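Local coordinates for protein exopolyphosphatase (Cytophaga hutchinsonii, PDB 3MDQ) that probably hydrolyses inorganic polyphosphate from the chain end, releasing orthophosphate, as an exopolyphosphatase of the Ppx/GppA family with an actin-like ATPase fold, at residues A[118-123]-A[303-308]; A[145-148]-A[153-156]; A[168-173]-A[185-190]. One frame throughout, in Å; residues are numbered along the deposited sequence.

How the contacts relate
Contact 1 joins two helices, 111-125 and 299-309, through one arginine; contact 2 is a beta hairpin at the edge of a six-stranded sheet; contact 3 is a surface contact at the C-terminal end of helix 163-169. Contacts 1 and 2 are partly buried, touch and share helix 111-125, whose Phe119 ring packs on Ile146, Ile153 and Gly148. Contact 3, on the opposite side of the chain's centre from contact 1, is about 17 Å from it and about 8 Å from contact 2 between nearest atoms. Backbone hydrogen bonds and apolar side chains on both faces hold contact 2, whereas contact 1 rests on van der Waals packing alone across its segments and contact 3 on aromatic packing.

Contact 1: A[118-123]-A[303-308]; sequences IFRGVQ and VLYTML
Arg120 reaches from helix 111-125 to Tyr305 and Thr306 of helix 299-309 and makes every side-chain contact between residues 118-123 and 303-308. Its CB lies 3.9 Å from Thr306 OG1. The next atom, CG, comes closer to the same hydroxyl, 3.7 Å from Thr306 OG1; that hydroxyl is hydrogen-bonded to the carbonyl of Gly302, one turn back in its own helix. CG stands anti to the backbone nitrogen (chi1 176°) and the chain then bends at chi2 (69°), which carries NE and the guanidinium away from Thr306 and alongside Tyr305 CB. There the flat group lays one face on that methylene: Arg120 CZ is 3.7 Å from Tyr305 CB, which sits over the centre of the guanidinium. At the tip, Arg120 NH2 is 4.1 Å from Tyr305 CD1, with the guanidinium and phenol planes 38° apart. Polar partners lie beyond the two segments: NE forms a salt bridge with Asp309 and NH1 a hydrogen bond with Gln124, and together they would restrain rotation of the flat group. Tyr305 OH is hydrogen-bonded to a glycerol, probably from the crystallisation liquor. Helix 299-309 packs on strands 5-11 and 15-24 of the five-stranded sheet, and helix 111-125 on the hairpin 143-148/153-159 of the six-stranded one, so this helix-helix contact joins elements lying on the two sheets of the actin-like fold.

Contact 2: A[145-148]-A[153-156]; sequences FIIG and ILWK
Ile147 O accepts two backbone N-H groups from the neighbouring strand. Leu154 N lies 2.8 Å from Ile147 O, in the carbonyl plane, while Trp155 N forms a longer, weak bond of 3.3 Å to Ile147 O. In return, Ile147 N donates to Trp155 O at 2.8 Å, nearly straight at 168°. Leu154 and Trp155 thus both face Ile147, a classic beta bulge that shifts the antiparallel register by one residue before Gly148 pairs with Ile153. The bulge lies in the hairpin of strands 143-148 and 153-159, whose second strand is outermost in the six-stranded mixed sheet. A hydrogen on the CA of Gly148 takes the place of a side chain where a CB would crowd Ile153 CA.

On the Trp155 face of the sheet, the indole leans back across the first strand, with CG anti to the backbone nitrogen (chi1 173°). Trp155 CE3 lies 3.9 Å from Ile147 CD1, and its neighbour Trp155 CZ3 reaches 3.8 Å from Phe145 CB. Leu195 and Ala198 of helix 193-202 also touch this indole. An alanine in place of Trp155 would probably open a gap beside Ile147 CD1 and Phe145 CB and deprive helix 193-202 of part of its footing on the hairpin.

The other face carries Ile146, whose CG2 branch packs 3.8 Å from Ile153 CG2, and whose CG1 lies 4.0 Å from Lys156 CB. Helix 111-125 covers these aliphatic groups with Ala115 and Phe119, and Lys156 turns its amino group to a salt bridge with Glu116.

Contact 3: A[168-173]-A[185-190]; sequences DRFHVH and HNYFDE. With SO4 (sulfate ion), chain G.
Residues Phe170 and Tyr187 bring the two segments together with their CA atoms 10.0 Å apart, so the backbones stay well separated and long side chains bridge between them. Residues 185-190 remain helical, whereas Phe170 is the first residue past helix 163-169 to leave helical angles. Its ring drives one edge at the face of Tyr187 in a T-shaped (edge-to-face) stack, with centroids 4.9 Å apart and planes at 68°. Phe170 CZ leads, 3.6 Å from Tyr187 CG. Arg169 folds back beside this pair: its chain bends at chi3 (-37°), and the guanidinium meets the phenol end with Arg169 NH1 3.6 Å from Tyr187 OH, the oxygen lying over one guanidinium face near its rim. The two planes are only 19° apart. Farther along, His171 NE2 donates to O2 of a sulfate at 2.7 Å, close to the imidazole plane, and the backbone N of Asp174 also binds the ion, which probably comes from the crystallisation liquor. The arrangement is an edge-to-face aromatic pair at the protein surface that packs the chain leaving helix 163-169 against helix 178-191, where Met183 and Met184 also touch Phe170.

Contact 1: A[118-123]-A[303-308]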
ATOM      1  N   ILE A 118       5.334   7.120  -3.212  1.00  8.79           N
ATOM      2  CA  ILE A 118       4.421   6.190  -3.883  1.00  9.67           C
ATOM      3  C   ILE A 118       4.166   6.664  -5.322  1.00  8.63           C
ATOM      4  O   ILE A 118       4.236   5.865  -6.277  1.00  9.00           O
ATOM      5  CB  ILE A 118       3.100   6.039  -3.138  1.00  7.85           C
ATOM      6  CG1 ILE A 118       3.350   5.257  -1.838  1.00 10.75           C
ATOM      7  CG2 ILE A 118       2.045   5.355  -4.034  1.00  9.53           C
ATOM      8  CD1 ILE A 118       2.245   5.415  -0.792  1.00 10.52           C
ATOM      9  N   PHE A 119       3.851   7.942  -5.480  1.00  9.13           N
ATOM     10  CA  PHE A 119       3.526   8.441  -6.831  1.00  8.59           C
ATOM     11  C   PHE A 119       4.707   8.346  -7.793  1.00  8.15           C
ATOM     12  O   PHE A 119       4.505   8.083  -8.996  1.00  9.43           O
ATOM     13  CB  PHE A 119       2.955   9.858  -6.813  1.00  8.39           C
ATOM     14  CG  PHE A 119       2.150  10.212  -8.032  1.00  7.18           C
ATOM     15  CD1 PHE A 119       0.914   9.621  -8.272  1.00  7.74           C
ATOM     16  CD2 PHE A 119       2.626  11.124  -8.936  1.00 10.04           C
ATOM     17  CE1 PHE A 119       0.150   9.965  -9.371  1.00 10.91           C
ATOM     18  CE2 PHE A 119       1.835  11.502 -10.044  1.00  9.26           C
ATOM     19  CZ  PHE A 119       0.642  10.928 -10.248  1.00  9.42           C
ATOM     20  N   ARG A 120       5.938   8.507  -7.296  1.00  8.03           N
ATOM     21  CA  ARG A 120       7.095   8.287  -8.177  1.00  8.31           C
ATOM     22  C   ARG A 120       7.114   6.851  -8.697  1.00  9.41           C
ATOM     23  O   ARG A 120       7.470   6.630  -9.855  1.00  8.55           O
ATOM     24  CB  ARG A 120       8.408   8.604  -7.454  1.00  9.32           C
ATOM     25  CG  ARG A 120       9.643   8.306  -8.260  1.00 11.32           C
ATOM     26  CD  ARG A 120       9.771   9.269  -9.445  1.00 10.15           C
ATOM     27  NE  ARG A 120      10.891   8.950 -10.335  1.00 10.74           N
ATOM     28  CZ  ARG A 120      10.851   8.095 -11.346  1.00 12.42           C
ATOM     29  NH1 ARG A 120       9.770   7.386 -11.627  1.00 14.22           N
ATOM     30  NH2 ARG A 120      11.949   7.926 -12.076  1.00 13.63           N
ATOM     31  N   GLY A 121       6.741   5.884  -7.868  1.00  8.20           N
ATOM     32  CA  GLY A 121       6.634   4.500  -8.336  1.00  9.47           C
ATOM     33  C   GLY A 121       5.520   4.314  -9.361  1.00  8.73           C
ATOM     34  O   GLY A 121       5.718   3.675 -10.413  1.00 10.21           O
ATOM     35  N   VAL A 122       4.373   4.920  -9.091  1.00  8.70           N
ATOM     36  CA  VAL A 122       3.237   4.866 -10.027  1.00  8.56           C
ATOM     37  C   VAL A 122       3.613   5.453 -11.379  1.00  9.99           C
ATOM     38  O   VAL A 122       3.278   4.865 -12.437  1.00 10.81           O
ATOM     39  CB  VAL A 122       2.007   5.566  -9.418  1.00  8.77           C
ATOM     40  CG1 VAL A 122       0.858   5.735 -10.458  1.00  9.70           C
ATOM     41  CG2 VAL A 122       1.510   4.797  -8.187  1.00 11.69           C
ATOM     42  N   GLN A 123       4.326   6.577 -11.365  1.00  8.95           N
ATOM     43  CA  GLN A 123       4.776   7.234 -12.603  1.00  8.68           C
ATOM     44  C   GLN A 123       5.647   6.272 -13.428  1.00  9.32           C
ATOM     45  O   GLN A 123       5.601   6.288 -14.671  1.00 11.80           O
ATOM     46  CB  GLN A 123       5.566   8.512 -12.315  1.00 10.24           C
ATOM     47  CG  GLN A 123       4.714   9.646 -11.893  1.00  8.91           C
ATOM     48  CD  GLN A 123       5.510  10.855 -11.424  1.00 11.78           C
ATOM     49  OE1 GLN A 123       6.549  10.704 -10.782  1.00 11.99           O
ATOM     50  NE2 GLN A 123       4.978  12.068 -11.682  1.00 11.98           N
ATOM     51  N   VAL A 303      10.760   4.643  -3.800  1.00  8.87           N
ATOM     52  CA  VAL A 303      12.035   4.876  -3.108  1.00  7.63           C
ATOM     53  C   VAL A 303      13.220   4.588  -4.045  1.00  7.82           C
ATOM     54  O   VAL A 303      14.152   5.403  -4.180  1.00  8.85           O
ATOM     55  CB  VAL A 303      12.098   4.060  -1.797  1.00  7.02           C
ATOM     56  CG1 VAL A 303      13.514   4.030  -1.225  1.00  9.23           C
ATOM     57  CG2 VAL A 303      11.090   4.597  -0.775  1.00  8.23           C
ATOM     58  N   LEU A 304      13.193   3.412  -4.688  1.00  7.90           N
ATOM     59  CA  LEU A 304      14.236   3.020  -5.640  1.00  7.71           C
ATOM     60  C   LEU A 304      14.408   4.064  -6.718  1.00  8.14           C
ATOM     61  O   LEU A 304      15.532   4.512  -6.971  1.00 10.57           O
ATOM     62  CB  LEU A 304      13.906   1.669  -6.250  1.00  7.49           C
ATOM     63  CG  LEU A 304      14.765   1.228  -7.429  1.00  9.74           C
ATOM     64  CD1 LEU A 304      16.223   0.993  -7.029  1.00 10.45           C
ATOM     65  CD2 LEU A 304      14.140  -0.013  -8.090  1.00 12.97           C
ATOM     66  N   TYR A 305      13.300   4.478  -7.339  1.00  8.08           N
ATOM     67  CA  TYR A 305      13.446   5.369  -8.494  1.00 10.72           C
ATOM     68  C   TYR A 305      13.819   6.796  -8.072  1.00 10.99           C
ATOM     69  O   TYR A 305      14.509   7.495  -8.807  1.00 12.02           O
ATOM     70  CB  TYR A 305      12.225   5.308  -9.399  1.00  9.95           C
ATOM     71  CG  TYR A 305      12.256   4.080 -10.273  1.00 11.56           C
ATOM     72  CD1 TYR A 305      13.031   4.066 -11.422  1.00 12.42           C
ATOM     73  CD2 TYR A 305      11.579   2.925  -9.942  1.00 12.28           C
ATOM     74  CE1 TYR A 305      13.111   2.933 -12.231  1.00 14.98           C
ATOM     75  CE2 TYR A 305      11.698   1.756 -10.752  1.00 16.19           C
ATOM     76  CZ  TYR A 305      12.449   1.799 -11.883  1.00 18.05           C
ATOM     77  OH  TYR A 305      12.539   0.670 -12.690  1.00 20.12           O
ATOM     78  N   THR A 306      13.423   7.198  -6.875  1.00  8.86           N
ATOM     79  CA  THR A 306      13.855   8.472  -6.296  1.00  9.49           C
ATOM     80  C   THR A 306      15.362   8.447  -6.111  1.00 12.78           C
ATOM     81  O   THR A 306      16.072   9.382  -6.480  1.00 12.49           O
ATOM     82  CB  THR A 306      13.086   8.784  -4.987  1.00  9.43           C
ATOM     83  OG1 THR A 306      11.708   8.929  -5.312  1.00 10.08           O
ATOM     84  CG2 THR A 306      13.563  10.052  -4.332  1.00 11.97           C
HETATM   85  N   MSE A 307      15.877   7.321  -5.605  1.00 11.18           N
HETATM   86  CA  MSE A 307      17.338   7.126  -5.446  1.00 11.82           C
HETATM   87  C   MSE A 307      18.046   7.172  -6.807  1.00 12.16           C
HETATM   88  O   MSE A 307      19.076   7.813  -6.935  1.00 13.97           O
HETATM   89  CB  MSE A 307      17.641   5.807  -4.725  1.00 13.13           C
HETATM   90  CG  MSE A 307      17.276   5.869  -3.260  1.00 15.74           C
HETATM   91 SE   MSE A 307      17.317   4.078  -2.433  0.75 16.81          SE
HETATM   92  CE  MSE A 307      19.299   3.930  -2.397  1.00 22.12           C
ATOM     93  N   LEU A 308      17.518   6.470  -7.793  1.00 11.79           N
ATOM     94  CA  LEU A 308      18.110   6.446  -9.122  1.00 11.28           C
ATOM     95  C   LEU A 308      18.057   7.832  -9.781  1.00 12.77           C
ATOM     96  O   LEU A 308      18.959   8.187 -10.565  1.00 13.78           O
ATOM     97  CB  LEU A 308      17.431   5.401 -10.026  1.00 12.70           C
ATOM     98  CG  LEU A 308      17.579   3.920  -9.589  1.00 11.19           C
ATOM     99  CD1 LEU A 308      16.806   2.980 -10.496  1.00 15.38           C
ATOM    100  CD2 LEU A 308      19.077   3.557  -9.510  1.00 15.44           C
TER

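Contact 2: A[145-148]-A[153-156]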
ATOM      1  N   PHE A 145      -3.481   9.518  -1.118  1.00  8.93           N
ATOM      2  CA  PHE A 145      -4.091   9.944  -2.347  1.00  7.84           C
ATOM      3  C   PHE A 145      -3.204  10.981  -2.996  1.00  8.53           C
ATOM      4  O   PHE A 145      -2.701  11.894  -2.300  1.00  9.02           O
ATOM      5  CB  PHE A 145      -5.438  10.567  -2.092  1.00  7.97           C
ATOM      6  CG  PHE A 145      -6.485   9.615  -1.573  1.00  8.25           C
ATOM      7  CD1 PHE A 145      -7.202   8.830  -2.433  1.00  9.81           C
ATOM      8  CD2 PHE A 145      -6.756   9.552  -0.221  1.00 11.04           C
ATOM      9  CE1 PHE A 145      -8.159   7.959  -1.952  1.00  9.27           C
ATOM     10  CE2 PHE A 145      -7.727   8.707   0.249  1.00  9.64           C
ATOM     11  CZ  PHE A 145      -8.434   7.924  -0.602  1.00  9.36           C
ATOM     12  N   ILE A 146      -2.974  10.835  -4.303  1.00  7.94           N
ATOM     13  CA  ILE A 146      -2.158  11.768  -5.054  1.00  7.96           C
ATOM     14  C   ILE A 146      -2.847  12.123  -6.377  1.00  8.83           C
ATOM     15  O   ILE A 146      -3.314  11.203  -7.088  1.00  8.88           O
ATOM     16  CB  ILE A 146      -0.755  11.204  -5.388  1.00  7.68           C
ATOM     17  CG1 ILE A 146      -0.064  10.584  -4.169  1.00  9.92           C
ATOM     18  CG2 ILE A 146       0.126  12.296  -6.043  1.00  9.27           C
ATOM     19  CD1 ILE A 146      -0.230   9.098  -4.067  1.00  8.82           C
ATOM     20  N   ILE A 147      -2.930  13.417  -6.715  1.00  7.79           N
ATOM     21  CA  ILE A 147      -3.432  13.844  -8.001  1.00  7.47           C
ATOM     22  C   ILE A 147      -2.265  14.365  -8.811  1.00  8.05           C
ATOM     23  O   ILE A 147      -1.560  15.218  -8.333  1.00  9.01           O
ATOM     24  CB  ILE A 147      -4.536  14.883  -7.887  1.00  8.49           C
ATOM     25  CG1 ILE A 147      -5.756  14.314  -7.168  1.00  9.61           C
ATOM     26  CG2 ILE A 147      -4.922  15.449  -9.276  1.00 11.02           C
ATOM     27  CD1 ILE A 147      -6.850  15.313  -6.829  1.00 11.69           C
ATOM     28  N   GLY A 148      -2.046  13.797  -9.992  1.00  9.50           N
ATOM     29  CA  GLY A 148      -0.935  14.221 -10.824  1.00  9.91           C
ATOM     30  C   GLY A 148      -0.932  13.581 -12.178  1.00  9.92           C
ATOM     31  O   GLY A 148      -1.935  13.019 -12.639  1.00 10.45           O
ATOM     32  N   ILE A 153       3.133  16.379  -9.444  1.00 11.12           N
ATOM     33  CA  ILE A 153       2.129  16.171  -8.407  1.00 11.75           C
ATOM     34  C   ILE A 153       1.433  17.497  -8.175  1.00 11.59           C
ATOM     35  O   ILE A 153       2.053  18.503  -7.789  1.00 13.13           O
ATOM     36  CB  ILE A 153       2.741  15.630  -7.104  1.00 10.17           C
ATOM     37  CG1 ILE A 153       3.282  14.210  -7.353  1.00 12.33           C
ATOM     38  CG2 ILE A 153       1.699  15.734  -5.975  1.00 11.72           C
ATOM     39  CD1 ILE A 153       4.095  13.637  -6.184  1.00 17.63           C
ATOM     40  N   LEU A 154       0.125  17.497  -8.394  1.00 10.40           N
ATOM     41  CA  LEU A 154      -0.718  18.649  -8.182  1.00  8.97           C
ATOM     42  C   LEU A 154      -1.210  18.794  -6.756  1.00 10.56           C
ATOM     43  O   LEU A 154      -1.352  19.905  -6.236  1.00 10.84           O
ATOM     44  CB  LEU A 154      -1.897  18.571  -9.157  1.00 11.08           C
ATOM     45  CG  LEU A 154      -1.502  18.559 -10.648  1.00 12.16           C
ATOM     46  CD1 LEU A 154      -2.713  18.254 -11.582  1.00 19.17           C
ATOM     47  CD2 LEU A 154      -0.860  19.905 -11.052  1.00 16.79           C
ATOM     48  N   TRP A 155      -1.460  17.656  -6.103  1.00  9.32           N
ATOM     49  CA  TRP A 155      -1.977  17.633  -4.758  1.00  9.01           C
ATOM     50  C   TRP A 155      -1.694  16.237  -4.188  1.00 10.59           C
ATOM     51  O   TRP A 155      -1.746  15.230  -4.915  1.00  9.96           O
ATOM     52  CB  TRP A 155      -3.485  17.904  -4.727  1.00  9.93           C
ATOM     53  CG  TRP A 155      -4.158  17.740  -3.418  1.00 11.24           C
ATOM     54  CD1 TRP A 155      -4.352  18.696  -2.452  1.00 15.20           C
ATOM     55  CD2 TRP A 155      -4.770  16.542  -2.927  1.00 11.85           C
ATOM     56  NE1 TRP A 155      -5.068  18.151  -1.402  1.00 12.67           N
ATOM     57  CE2 TRP A 155      -5.342  16.844  -1.671  1.00 11.22           C
ATOM     58  CE3 TRP A 155      -4.923  15.256  -3.453  1.00 10.93           C
ATOM     59  CZ2 TRP A 155      -6.007  15.876  -0.903  1.00 11.13           C
ATOM     60  CZ3 TRP A 155      -5.603  14.314  -2.715  1.00  9.80           C
ATOM     61  CH2 TRP A 155      -6.139  14.637  -1.451  1.00 11.64           C
ATOM     62  N   LYS A 156      -1.436  16.173  -2.898  1.00 10.78           N
ATOM     63  CA  LYS A 156      -1.369  14.852  -2.234  1.00  9.87           C
ATOM     64  C   LYS A 156      -1.733  14.975  -0.781  1.00  8.90           C
ATOM     65  O   LYS A 156      -1.529  16.024  -0.157  1.00 11.39           O
ATOM     66  CB  LYS A 156      -0.005  14.191  -2.360  1.00 10.53           C
ATOM     67  CG  LYS A 156       1.137  14.704  -1.483  1.00 13.38           C
ATOM     68  CD  LYS A 156       1.517  16.109  -1.743  1.00 14.28           C
ATOM     69  CE  LYS A 156       2.633  16.554  -0.800  1.00 19.91           C
ATOM     70  NZ  LYS A 156       3.283  17.845  -1.222  1.00 19.22           N
TER

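Contact 3: A[168-173]-A[185-190]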
ATOM      1  N   ASP A 168     -10.498  -2.094  13.564  1.00 10.18           N
ATOM      2  CA  ASP A 168     -10.316  -2.037  15.011  1.00 11.98           C
ATOM      3  C   ASP A 168     -11.133  -0.958  15.654  1.00 11.73           C
ATOM      4  O   ASP A 168     -11.541  -1.108  16.812  1.00 12.85           O
ATOM      5  CB  ASP A 168      -8.833  -1.812  15.356  1.00 13.41           C
ATOM      6  CG  ASP A 168      -7.992  -3.039  15.127  1.00 18.94           C
ATOM      7  OD1 ASP A 168      -8.522  -4.120  14.787  1.00 21.19           O
ATOM      8  OD2 ASP A 168      -6.766  -2.914  15.342  1.00 18.29           O
ATOM      9  N   ARG A 169     -11.357   0.148  14.952  1.00 11.57           N
ATOM     10  CA  ARG A 169     -12.082   1.264  15.531  1.00 14.79           C
ATOM     11  C   ARG A 169     -13.574   1.104  15.412  1.00 13.38           C
ATOM     12  O   ARG A 169     -14.310   1.648  16.265  1.00 14.49           O
ATOM     13  CB  ARG A 169     -11.622   2.585  14.928  1.00 17.03           C
ATOM     14  CG  ARG A 169     -12.069   2.861  13.585  1.00 24.05           C
ATOM     15  CD  ARG A 169     -11.127   3.932  12.903  1.00 33.39           C
ATOM     16  NE  ARG A 169     -10.670   4.959  13.852  1.00 34.93           N
ATOM     17  CZ  ARG A 169     -11.390   6.001  14.240  1.00 41.13           C
ATOM     18  NH1 ARG A 169     -12.619   6.172  13.763  1.00 46.16           N
ATOM     19  NH2 ARG A 169     -10.887   6.877  15.119  1.00 33.61           N
ATOM     20  N   PHE A 170     -14.011   0.344  14.400  1.00 12.46           N
ATOM     21  CA  PHE A 170     -15.413   0.090  14.139  1.00 12.80           C
ATOM     22  C   PHE A 170     -15.653  -1.427  14.234  1.00 19.74           C
ATOM     23  O   PHE A 170     -14.739  -2.226  13.986  1.00 19.91           O
ATOM     24  CB  PHE A 170     -15.807   0.572  12.769  1.00 14.87           C
ATOM     25  CG  PHE A 170     -15.602   2.052  12.538  1.00 15.17           C
ATOM     26  CD1 PHE A 170     -16.345   2.979  13.261  1.00 17.68           C
ATOM     27  CD2 PHE A 170     -14.711   2.512  11.636  1.00 14.85           C
ATOM     28  CE1 PHE A 170     -16.173   4.350  13.047  1.00 15.04           C
ATOM     29  CE2 PHE A 170     -14.511   3.895  11.463  1.00 19.55           C
ATOM     30  CZ  PHE A 170     -15.284   4.791  12.146  1.00 15.99           C
ATOM     31  N   HIS A 171     -16.853  -1.804  14.637  1.00 15.27           N
ATOM     32  CA  HIS A 171     -17.272  -3.211  14.596  1.00 14.51           C
ATOM     33  C   HIS A 171     -18.009  -3.470  13.287  1.00 14.28           C
ATOM     34  O   HIS A 171     -19.217  -3.171  13.147  1.00 15.59           O
ATOM     35  CB  HIS A 171     -18.153  -3.556  15.768  1.00 16.33           C
ATOM     36  CG  HIS A 171     -18.616  -4.981  15.762  1.00 21.38           C
ATOM     37  ND1 HIS A 171     -19.672  -5.429  16.533  1.00 30.69           N
ATOM     38  CD2 HIS A 171     -18.188  -6.053  15.052  1.00 29.92           C
ATOM     39  CE1 HIS A 171     -19.851  -6.721  16.315  1.00 30.71           C
ATOM     40  NE2 HIS A 171     -18.968  -7.122  15.417  1.00 26.38           N
ATOM     41  N   VAL A 172     -17.286  -4.035  12.315  1.00 13.77           N
ATOM     42  CA  VAL A 172     -17.880  -4.429  11.051  1.00 13.69           C
ATOM     43  C   VAL A 172     -18.257  -5.896  11.207  1.00 12.46           C
ATOM     44  O   VAL A 172     -17.453  -6.704  11.649  1.00 16.17           O
ATOM     45  CB  VAL A 172     -16.870  -4.298   9.910  1.00 15.00           C
ATOM     46  CG1 VAL A 172     -17.538  -4.680   8.599  1.00 19.04           C
ATOM     47  CG2 VAL A 172     -16.292  -2.827   9.891  1.00 19.73           C
ATOM     48  N   HIS A 173     -19.493  -6.222  10.865  1.00 11.73           N
ATOM     49  CA  HIS A 173     -19.986  -7.581  11.033  1.00 11.89           C
ATOM     50  C   HIS A 173     -19.485  -8.515   9.935  1.00 10.71           C
ATOM     51  O   HIS A 173     -19.014  -8.083   8.880  1.00 11.68           O
ATOM     52  CB  HIS A 173     -21.502  -7.589  11.118  1.00 11.34           C
ATOM     53  CG  HIS A 173     -22.014  -6.874  12.324  1.00 12.26           C
ATOM     54  ND1 HIS A 173     -22.180  -5.500  12.354  1.00 13.08           N
ATOM     55  CD2 HIS A 173     -22.356  -7.329  13.553  1.00 16.05           C
ATOM     56  CE1 HIS A 173     -22.606  -5.151  13.560  1.00 13.96           C
ATOM     57  NE2 HIS A 173     -22.753  -6.241  14.297  1.00 16.41           N
ATOM     58  N   HIS A 185     -19.482   4.575   5.121  0.60  9.58           N
ATOM     59  CA  HIS A 185     -19.596   5.693   4.195  0.60  9.00           C
ATOM     60  C   HIS A 185     -19.872   7.025   4.891  0.60  8.91           C
ATOM     61  O   HIS A 185     -19.508   8.106   4.388  0.60  9.79           O
ATOM     62  CB  HIS A 185     -20.624   5.398   3.097  0.60 10.96           C
ATOM     63  CG  HIS A 185     -20.158   4.354   2.122  0.60 10.93           C
ATOM     64  ND1 HIS A 185     -19.201   4.616   1.161  0.60 13.63           N
ATOM     65  CD2 HIS A 185     -20.474   3.046   1.991  0.60 21.32           C
ATOM     66  CE1 HIS A 185     -18.954   3.512   0.486  0.60 15.44           C
ATOM     67  NE2 HIS A 185     -19.722   2.549   0.956  0.60 18.88           N
ATOM     68  N   ASN A 186     -20.533   6.971   6.046  1.00  8.27           N
ATOM     69  CA  ASN A 186     -20.649   8.178   6.861  1.00  8.60           C
ATOM     70  C   ASN A 186     -19.293   8.622   7.369  1.00  8.99           C
ATOM     71  O   ASN A 186     -18.956   9.804   7.360  1.00  9.78           O
ATOM     72  CB  ASN A 186     -21.586   7.912   8.027  1.00  8.44           C
ATOM     73  CG  ASN A 186     -21.767   9.138   8.913  1.00  8.18           C
ATOM     74  OD1 ASN A 186     -22.355  10.131   8.480  1.00  9.37           O
ATOM     75  ND2 ASN A 186     -21.322   9.047  10.164  1.00  8.56           N
ATOM     76  N   TYR A 187     -18.505   7.686   7.847  1.00  7.12           N
ATOM     77  CA  TYR A 187     -17.146   8.014   8.300  1.00  8.40           C
ATOM     78  C   TYR A 187     -16.312   8.560   7.161  1.00  9.49           C
ATOM     79  O   TYR A 187     -15.617   9.579   7.317  1.00  9.48           O
ATOM     80  CB  TYR A 187     -16.465   6.819   8.904  1.00  8.81           C
ATOM     81  CG  TYR A 187     -15.060   7.058   9.381  1.00  8.40           C
ATOM     82  CD1 TYR A 187     -14.795   7.945  10.399  1.00 10.53           C
ATOM     83  CD2 TYR A 187     -13.990   6.386   8.834  1.00  9.94           C
ATOM     84  CE1 TYR A 187     -13.513   8.153  10.876  1.00 11.74           C
ATOM     85  CE2 TYR A 187     -12.712   6.590   9.312  1.00 13.19           C
ATOM     86  CZ  TYR A 187     -12.475   7.463  10.314  1.00 13.26           C
ATOM     87  OH  TYR A 187     -11.206   7.678  10.799  1.00 19.08           O
ATOM     88  N   PHE A 188     -16.360   7.901   6.016  1.00  9.36           N
ATOM     89  CA  PHE A 188     -15.598   8.411   4.860  1.00  9.51           C
ATOM     90  C   PHE A 188     -16.033   9.828   4.429  1.00 11.02           C
ATOM     91  O   PHE A 188     -15.169  10.664   4.096  1.00 11.21           O
ATOM     92  CB  PHE A 188     -15.654   7.448   3.667  1.00 10.23           C
ATOM     93  CG  PHE A 188     -15.068   6.061   3.927  1.00 10.17           C
ATOM     94  CD1 PHE A 188     -13.974   5.870   4.784  1.00 11.19           C
ATOM     95  CD2 PHE A 188     -15.604   4.963   3.273  1.00 11.42           C
ATOM     96  CE1 PHE A 188     -13.479   4.600   4.984  1.00 12.46           C
ATOM     97  CE2 PHE A 188     -15.081   3.696   3.456  1.00  9.96           C
ATOM     98  CZ  PHE A 188     -14.043   3.520   4.309  1.00 13.50           C
ATOM     99  N   ASP A 189     -17.332  10.104   4.476  1.00  9.69           N
ATOM    100  CA  ASP A 189     -17.849  11.442   4.228  1.00 11.44           C
ATOM    101  C   ASP A 189     -17.172  12.476   5.129  1.00 11.93           C
ATOM    102  O   ASP A 189     -16.863  13.580   4.692  1.00 14.12           O
ATOM    103  CB  ASP A 189     -19.343  11.530   4.502  1.00 12.15           C
ATOM    104  CG  ASP A 189     -20.214  10.928   3.424  1.00 16.37           C
ATOM    105  OD1 ASP A 189     -19.742  10.649   2.299  1.00 15.63           O
ATOM    106  OD2 ASP A 189     -21.417  10.719   3.701  1.00 14.50           O
ATOM    107  N   GLU A 190     -16.967  12.147   6.402  1.00  9.74           N
ATOM    108  CA  GLU A 190     -16.368  13.072   7.359  1.00 11.81           C
ATOM    109  C   GLU A 190     -14.859  13.247   7.125  1.00 13.99           C
ATOM    110  O   GLU A 190     -14.341  14.367   7.207  1.00 18.28           O
ATOM    111  CB  GLU A 190     -16.646  12.593   8.795  1.00 12.86           C
ATOM    112  CG  GLU A 190     -18.121  12.658   9.206  1.00 13.19           C
ATOM    113  CD  GLU A 190     -18.713  14.050   9.085  1.00 19.56           C
ATOM    114  OE1 GLU A 190     -18.055  14.991   9.545  1.00 26.48           O
ATOM    115  OE2 GLU A 190     -19.776  14.196   8.448  1.00 22.44           O
TER
HETATM  116  S   SO4 G 320     -19.980 -10.434  14.037  0.70 21.55           S
HETATM  117  O1  SO4 G 320     -20.855  -9.943  15.112  0.70 23.12           O
HETATM  118  O2  SO4 G 320     -18.834  -9.504  14.061  0.70 27.95           O
HETATM  119  O3  SO4 G 320     -20.695 -10.525  12.808  0.70 16.03           O
HETATM  120  O4  SO4 G 320     -19.491 -11.779  14.355  0.70 29.15           O